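Local coordinates for protein pectate lyase (Cellvibrio cellulosa, PDB 1GXM) that cleaves pectate (polygalacturonic acid) by anti-beta-elimination, the chain here being the catalytic module of a family 10 polysaccharide lyase, at residues 106-118 and 128-141. Sequence-based numbering, arbitrary orientation. Where two conformers were deposited one is given.
Sequences LVNSQYSTGALPQ and DHATFNDNGMAYAL. With GOL (glycerol), chain C.
L116 and M137 meet in a buried contact of the loop after helix 93-109 with strand 130-131 and the first turns of helix 136-148, within the catalytic module. L116 lies at the centre. Its CD1 reaches the helix and touches A140 CB at 3.6 Å, with L141 CD2 close by. M137 crosses the L116 side chain at about a right angle. CG of M137 is anti to the backbone N (chi1 -179°) and the chain is extended beyond it, which carries SD and CE past L116 to the loop. There SD accepts a weak hydrogen bond from L116 N (3.5 Å, 163°), and CE rests 3.4 Å from G114 O. G114 O accepts a hydrogen bond from Q110 NE2 across the type I turn Y111-G114. The chain runs from helix 93-109 through a loop and two short strands, 119-120 and 130-131, to helix 136-148, in the helix-rich part of this pectic acid lyase domain, whose family belongs to the six-hairpin clan. Helix 77-90 packs on L106 and A140, and Y177 of helix 161-181 touches both A115 and A130. The backbones join where T131 N donates to L116 O (3.0 Å). T131 OG1 turns back to its own segment and donates to H129 O, from above that carbonyl plane. Its CG2 packs on CB and CG of Q118, whose side chain crosses it at a slant. Beyond it, one water links Q118 OE1 to N133 ND2. At the other end, Y111 OH donates to D128 O (2.6 Å), which sits at the ring edge. The same hydroxyl accepts a bond from O2 of a glycerol, probably from the crystallisation liquor. Glycerol O3 pairs with H129 ND1 at 2.7 Å, in the plane of the imidazole.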
loop_
_atom_site.group_PDB
_atom_site.type_symbol
_atom_site.label_atom_id
_atom_site.label_comp_id
_atom_site.label_asym_id
_atom_site.label_seq_id
_atom_site.Cartn_x
_atom_site.Cartn_y
_atom_site.Cartn_z
ATOM N N LEU A 106 -11.199 2.654 -9.473
ATOM C CA LEU A 106 -10.533 1.639 -8.669
ATOM C C LEU A 106 -11.168 0.278 -8.867
ATOM O O LEU A 106 -10.487 -0.714 -9.081
ATOM C CB LEU A 106 -10.521 2.007 -7.195
ATOM C CG LEU A 106 -9.672 3.202 -6.771
ATOM C CD1 LEU A 106 -9.844 3.407 -5.296
ATOM C CD2 LEU A 106 -8.205 2.987 -7.072
ATOM N N VAL A 107 -12.501 0.228 -8.835
ATOM C CA VAL A 107 -13.168 -1.045 -9.028
ATOM C C VAL A 107 -12.995 -1.567 -10.454
ATOM O O VAL A 107 -12.732 -2.748 -10.664
ATOM C CB VAL A 107 -14.639 -1.000 -8.618
ATOM C CG1 VAL A 107 -15.279 -2.382 -8.847
ATOM C CG2 VAL A 107 -14.748 -0.579 -7.135
ATOM N N ASN A 108 -13.093 -0.680 -11.440
ATOM C CA ASN A 108 -12.883 -1.078 -12.830
ATOM C C ASN A 108 -11.510 -1.663 -13.071
ATOM O O ASN A 108 -11.339 -2.555 -13.902
ATOM C CB ASN A 108 -13.075 0.078 -13.787
ATOM C CG ASN A 108 -14.520 0.414 -14.009
ATOM O OD1 ASN A 108 -15.418 -0.412 -13.769
ATOM N ND2 ASN A 108 -14.767 1.632 -14.479
ATOM N N SER A 109 -10.524 -1.163 -12.315
ATOM C CA SER A 109 -9.151 -1.645 -12.460
ATOM C C SER A 109 -8.929 -3.026 -11.894
ATOM O O SER A 109 -7.932 -3.652 -12.184
ATOM C CB SER A 109 -8.195 -0.679 -11.797
ATOM O OG SER A 109 -8.127 -0.866 -10.399
ATOM N N GLN A 110 -9.861 -3.493 -11.078
ATOM C CA GLN A 110 -9.665 -4.708 -10.333
ATOM C C GLN A 110 -9.808 -5.941 -11.210
ATOM O O GLN A 110 -10.777 -6.089 -11.945
ATOM C CB GLN A 110 -10.629 -4.775 -9.155
ATOM C CG GLN A 110 -10.314 -5.870 -8.176
ATOM C CD GLN A 110 -11.180 -5.790 -6.954
ATOM O OE1 GLN A 110 -12.396 -5.611 -7.050
ATOM N NE2 GLN A 110 -10.565 -5.924 -5.782
ATOM N N TYR A 111 -8.843 -6.828 -11.138
ATOM C CA TYR A 111 -8.938 -8.083 -11.824
ATOM C C TYR A 111 -9.981 -8.983 -11.173
ATOM O O TYR A 111 -10.356 -8.770 -10.039
ATOM C CB TYR A 111 -7.611 -8.808 -11.795
ATOM C CG TYR A 111 -6.476 -8.213 -12.580
ATOM C CD1 TYR A 111 -5.655 -7.236 -12.044
ATOM C CD2 TYR A 111 -6.146 -8.723 -13.819
ATOM C CE1 TYR A 111 -4.558 -6.764 -12.733
ATOM C CE2 TYR A 111 -5.065 -8.245 -14.513
ATOM C CZ TYR A 111 -4.259 -7.277 -13.951
ATOM O OH TYR A 111 -3.179 -6.836 -14.648
ATOM N N SER A 112 -10.354 -10.050 -11.868
ATOM C CA SER A 112 -11.320 -11.018 -11.355
ATOM C C SER A 112 -10.860 -11.630 -10.038
ATOM O O SER A 112 -11.680 -12.012 -9.212
ATOM C CB SER A 112 -11.550 -12.132 -12.366
ATOM O OG SER A 112 -10.390 -12.859 -12.596
ATOM N N THR A 113 -9.551 -11.686 -9.846
ATOM C CA THR A 113 -8.958 -12.249 -8.640
ATOM C C THR A 113 -8.954 -11.305 -7.447
ATOM O O THR A 113 -8.612 -11.694 -6.352
ATOM C CB THR A 113 -7.519 -12.599 -8.897
ATOM O OG1 THR A 113 -6.835 -11.406 -9.290
ATOM C CG2 THR A 113 -7.358 -13.595 -10.038
ATOM N N GLY A 114 -9.251 -10.044 -7.684
ATOM C CA GLY A 114 -9.179 -9.017 -6.663
ATOM C C GLY A 114 -7.937 -8.146 -6.734
ATOM O O GLY A 114 -7.891 -7.125 -6.078
ATOM N N ALA A 115 -6.943 -8.542 -7.507
ATOM C CA ALA A 115 -5.721 -7.768 -7.644
ATOM C C ALA A 115 -6.032 -6.376 -8.166
ATOM O O ALA A 115 -6.882 -6.203 -9.039
ATOM C CB ALA A 115 -4.808 -8.446 -8.598
ATOM N N LEU A 116 -5.294 -5.389 -7.677
ATOM C CA LEU A 116 -5.298 -4.040 -8.235
ATOM C C LEU A 116 -3.961 -3.754 -8.885
ATOM O O LEU A 116 -2.919 -3.895 -8.245
ATOM C CB LEU A 116 -5.551 -2.988 -7.157
ATOM C CG LEU A 116 -6.890 -3.133 -6.424
ATOM C CD1 LEU A 116 -7.041 -2.050 -5.403
ATOM C CD2 LEU A 116 -8.017 -3.022 -7.380
ATOM N N PRO A 117 -3.978 -3.332 -10.140
ATOM C CA PRO A 117 -2.755 -2.987 -10.855
ATOM C C PRO A 117 -2.279 -1.607 -10.488
ATOM O O PRO A 117 -2.998 -0.793 -9.931
ATOM C CB PRO A 117 -3.205 -3.013 -12.308
ATOM C CG PRO A 117 -4.609 -2.551 -12.241
ATOM C CD PRO A 117 -5.172 -3.155 -10.992
ATOM N N GLN A 118 -1.033 -1.333 -10.809
ATOM C CA GLN A 118 -0.449 -0.035 -10.560
ATOM C C GLN A 118 -1.025 1.054 -11.457
ATOM O O GLN A 118 -1.215 2.169 -11.019
ATOM C CB GLN A 118 1.055 -0.109 -10.724
ATOM C CG GLN A 118 1.781 1.101 -10.208
ATOM C CD GLN A 118 3.278 1.041 -10.471
ATOM O OE1 GLN A 118 4.097 1.155 -9.538
ATOM N NE2 GLN A 118 3.640 0.892 -11.707
ATOM N N ASP A 128 1.211 -3.994 -14.451
ATOM C CA ASP A 128 -0.029 -4.773 -14.503
ATOM C C ASP A 128 -0.198 -5.666 -13.281
ATOM O O ASP A 128 -1.289 -6.171 -13.030
ATOM C CB ASP A 128 -0.030 -5.691 -15.730
ATOM C CG ASP A 128 -0.161 -4.969 -17.025
ATOM O OD1 ASP A 128 -0.224 -3.721 -17.065
ATOM O OD2 ASP A 128 -0.163 -5.646 -18.078
ATOM N N HIS A 129 0.893 -5.933 -12.565
ATOM C CA HIS A 129 0.835 -6.841 -11.441
ATOM C C HIS A 129 -0.020 -6.283 -10.321
ATOM O O HIS A 129 -0.224 -5.075 -10.234
ATOM C CB HIS A 129 2.221 -7.145 -10.888
ATOM C CG HIS A 129 3.103 -7.886 -11.833
ATOM N ND1 HIS A 129 2.642 -8.901 -12.646
ATOM C CD2 HIS A 129 4.424 -7.758 -12.089
ATOM C CE1 HIS A 129 3.652 -9.362 -13.360
ATOM N NE2 HIS A 129 4.746 -8.694 -13.035
ATOM N N ALA A 130 -0.516 -7.165 -9.461
ATOM C CA ALA A 130 -1.074 -6.753 -8.183
ATOM C C ALA A 130 0.024 -5.972 -7.467
ATOM O O ALA A 130 1.103 -6.500 -7.192
ATOM C CB ALA A 130 -1.467 -7.967 -7.354
ATOM N N THR A 131 -0.245 -4.707 -7.176
ATOM C CA THR A 131 0.806 -3.779 -6.759
ATOM C C THR A 131 0.625 -3.359 -5.332
ATOM O O THR A 131 -0.159 -2.489 -5.014
ATOM C CB THR A 131 0.813 -2.582 -7.661
ATOM O OG1 THR A 131 1.103 -3.035 -8.983
ATOM C CG2 THR A 131 1.965 -1.643 -7.292
ATOM N N PHE A 132 1.392 -3.986 -4.457
ATOM C CA PHE A 132 1.443 -3.557 -3.076
ATOM C C PHE A 132 2.403 -2.412 -2.875
ATOM O O PHE A 132 2.276 -1.668 -1.929
ATOM C CB PHE A 132 1.793 -4.716 -2.155
ATOM C CG PHE A 132 0.787 -5.816 -2.194
ATOM C CD1 PHE A 132 -0.508 -5.589 -1.787
ATOM C CD2 PHE A 132 1.106 -7.081 -2.648
ATOM C CE1 PHE A 132 -1.444 -6.586 -1.815
ATOM C CE2 PHE A 132 0.163 -8.070 -2.689
ATOM C CZ PHE A 132 -1.103 -7.827 -2.262
ATOM N N ASN A 133 3.323 -2.245 -3.808
ATOM C CA ASN A 133 4.288 -1.174 -3.814
ATOM C C ASN A 133 3.671 0.156 -3.487
ATOM O O ASN A 133 2.616 0.503 -3.991
ATOM C CB ASN A 133 4.929 -1.086 -5.195
ATOM C CG ASN A 133 6.173 -0.267 -5.193
ATOM O OD1 ASN A 133 7.182 -0.676 -4.630
ATOM N ND2 ASN A 133 6.133 0.886 -5.825
ATOM N N ASP A 134 4.369 0.910 -2.644
ATOM C CA ASP A 134 3.925 2.229 -2.201
ATOM C C ASP A 134 2.536 2.200 -1.591
ATOM O O ASP A 134 1.759 3.136 -1.710
ATOM C CB ASP A 134 3.956 3.219 -3.357
ATOM C CG ASP A 134 4.351 4.605 -2.877
ATOM O OD1 ASP A 134 4.289 5.546 -3.678
ATOM O OD2 ASP A 134 4.730 4.839 -1.707
ATOM N N ASN A 135 2.229 1.108 -0.918
ATOM C CA ASN A 135 0.946 0.891 -0.273
ATOM C C ASN A 135 -0.240 0.982 -1.223
ATOM O O ASN A 135 -1.353 1.193 -0.786
ATOM C CB ASN A 135 0.772 1.863 0.900
ATOM C CG ASN A 135 1.743 1.609 1.989
ATOM O OD1 ASN A 135 1.981 0.452 2.365
ATOM N ND2 ASN A 135 2.321 2.677 2.522
ATOM N N GLY A 136 -0.013 0.764 -2.509
ATOM C CA GLY A 136 -1.052 1.026 -3.486
ATOM C C GLY A 136 -2.295 0.175 -3.289
ATOM O O GLY A 136 -3.381 0.668 -3.017
ATOM N N MET A 137 -2.146 -1.131 -3.437
ATOM C CA MET A 137 -3.305 -1.984 -3.342
ATOM C C MET A 137 -3.924 -1.930 -1.950
ATOM O O MET A 137 -5.137 -1.869 -1.810
ATOM C CB MET A 137 -2.969 -3.412 -3.729
ATOM C CG MET A 137 -4.147 -4.340 -3.668
ATOM S SD MET A 137 -3.832 -5.871 -4.544
ATOM C CE MET A 137 -5.247 -6.777 -4.028
ATOM N N ALA A 138 -3.103 -1.998 -0.914
ATOM C CA ALA A 138 -3.636 -2.038 0.428
ATOM C C ALA A 138 -4.394 -0.767 0.753
ATOM O O ALA A 138 -5.456 -0.818 1.362
ATOM C CB ALA A 138 -2.538 -2.262 1.448
ATOM N N TYR A 139 -3.876 0.387 0.362
ATOM C CA TYR A 139 -4.521 1.631 0.753
ATOM C C TYR A 139 -5.695 1.910 -0.170
ATOM O O TYR A 139 -6.663 2.491 0.269
ATOM C CB TYR A 139 -3.537 2.798 0.825
ATOM C CG TYR A 139 -2.607 2.761 2.025
ATOM C CD1 TYR A 139 -2.549 1.670 2.904
ATOM C CD2 TYR A 139 -1.744 3.815 2.244
ATOM C CE1 TYR A 139 -1.660 1.662 3.983
ATOM C CE2 TYR A 139 -0.870 3.811 3.301
ATOM C CZ TYR A 139 -0.832 2.725 4.170
ATOM O OH TYR A 139 0.046 2.722 5.230
ATOM N N ALA A 140 -5.636 1.461 -1.419
ATOM C CA ALA A 140 -6.809 1.538 -2.302
ATOM C C ALA A 140 -7.964 0.730 -1.725
ATOM O O ALA A 140 -9.105 1.170 -1.726
ATOM C CB ALA A 140 -6.487 1.063 -3.673
ATOM N N LEU A 141 -7.667 -0.467 -1.249
ATOM C CA LEU A 141 -8.695 -1.288 -0.632
ATOM C C LEU A 141 -9.215 -0.645 0.628
ATOM O O LEU A 141 -10.382 -0.778 0.954
ATOM C CB LEU A 141 -8.203 -2.706 -0.348
ATOM C CG LEU A 141 -7.883 -3.520 -1.585
ATOM C CD1 LEU A 141 -7.272 -4.821 -1.189
ATOM C CD2 LEU A 141 -9.129 -3.757 -2.416
HETATM C C1 GOL C . -0.639 -10.806 -15.742
HETATM O O1 GOL C . 0.720 -10.878 -16.073
HETATM C C2 GOL C . -0.899 -9.348 -15.475
HETATM O O2 GOL C . -2.277 -9.112 -15.488
HETATM C C3 GOL C . -0.301 -8.873 -14.159
HETATM O O3 GOL C . 0.212 -9.859 -13.280
HETATM O O HOH W 1 3.280 1.648 -6.832
#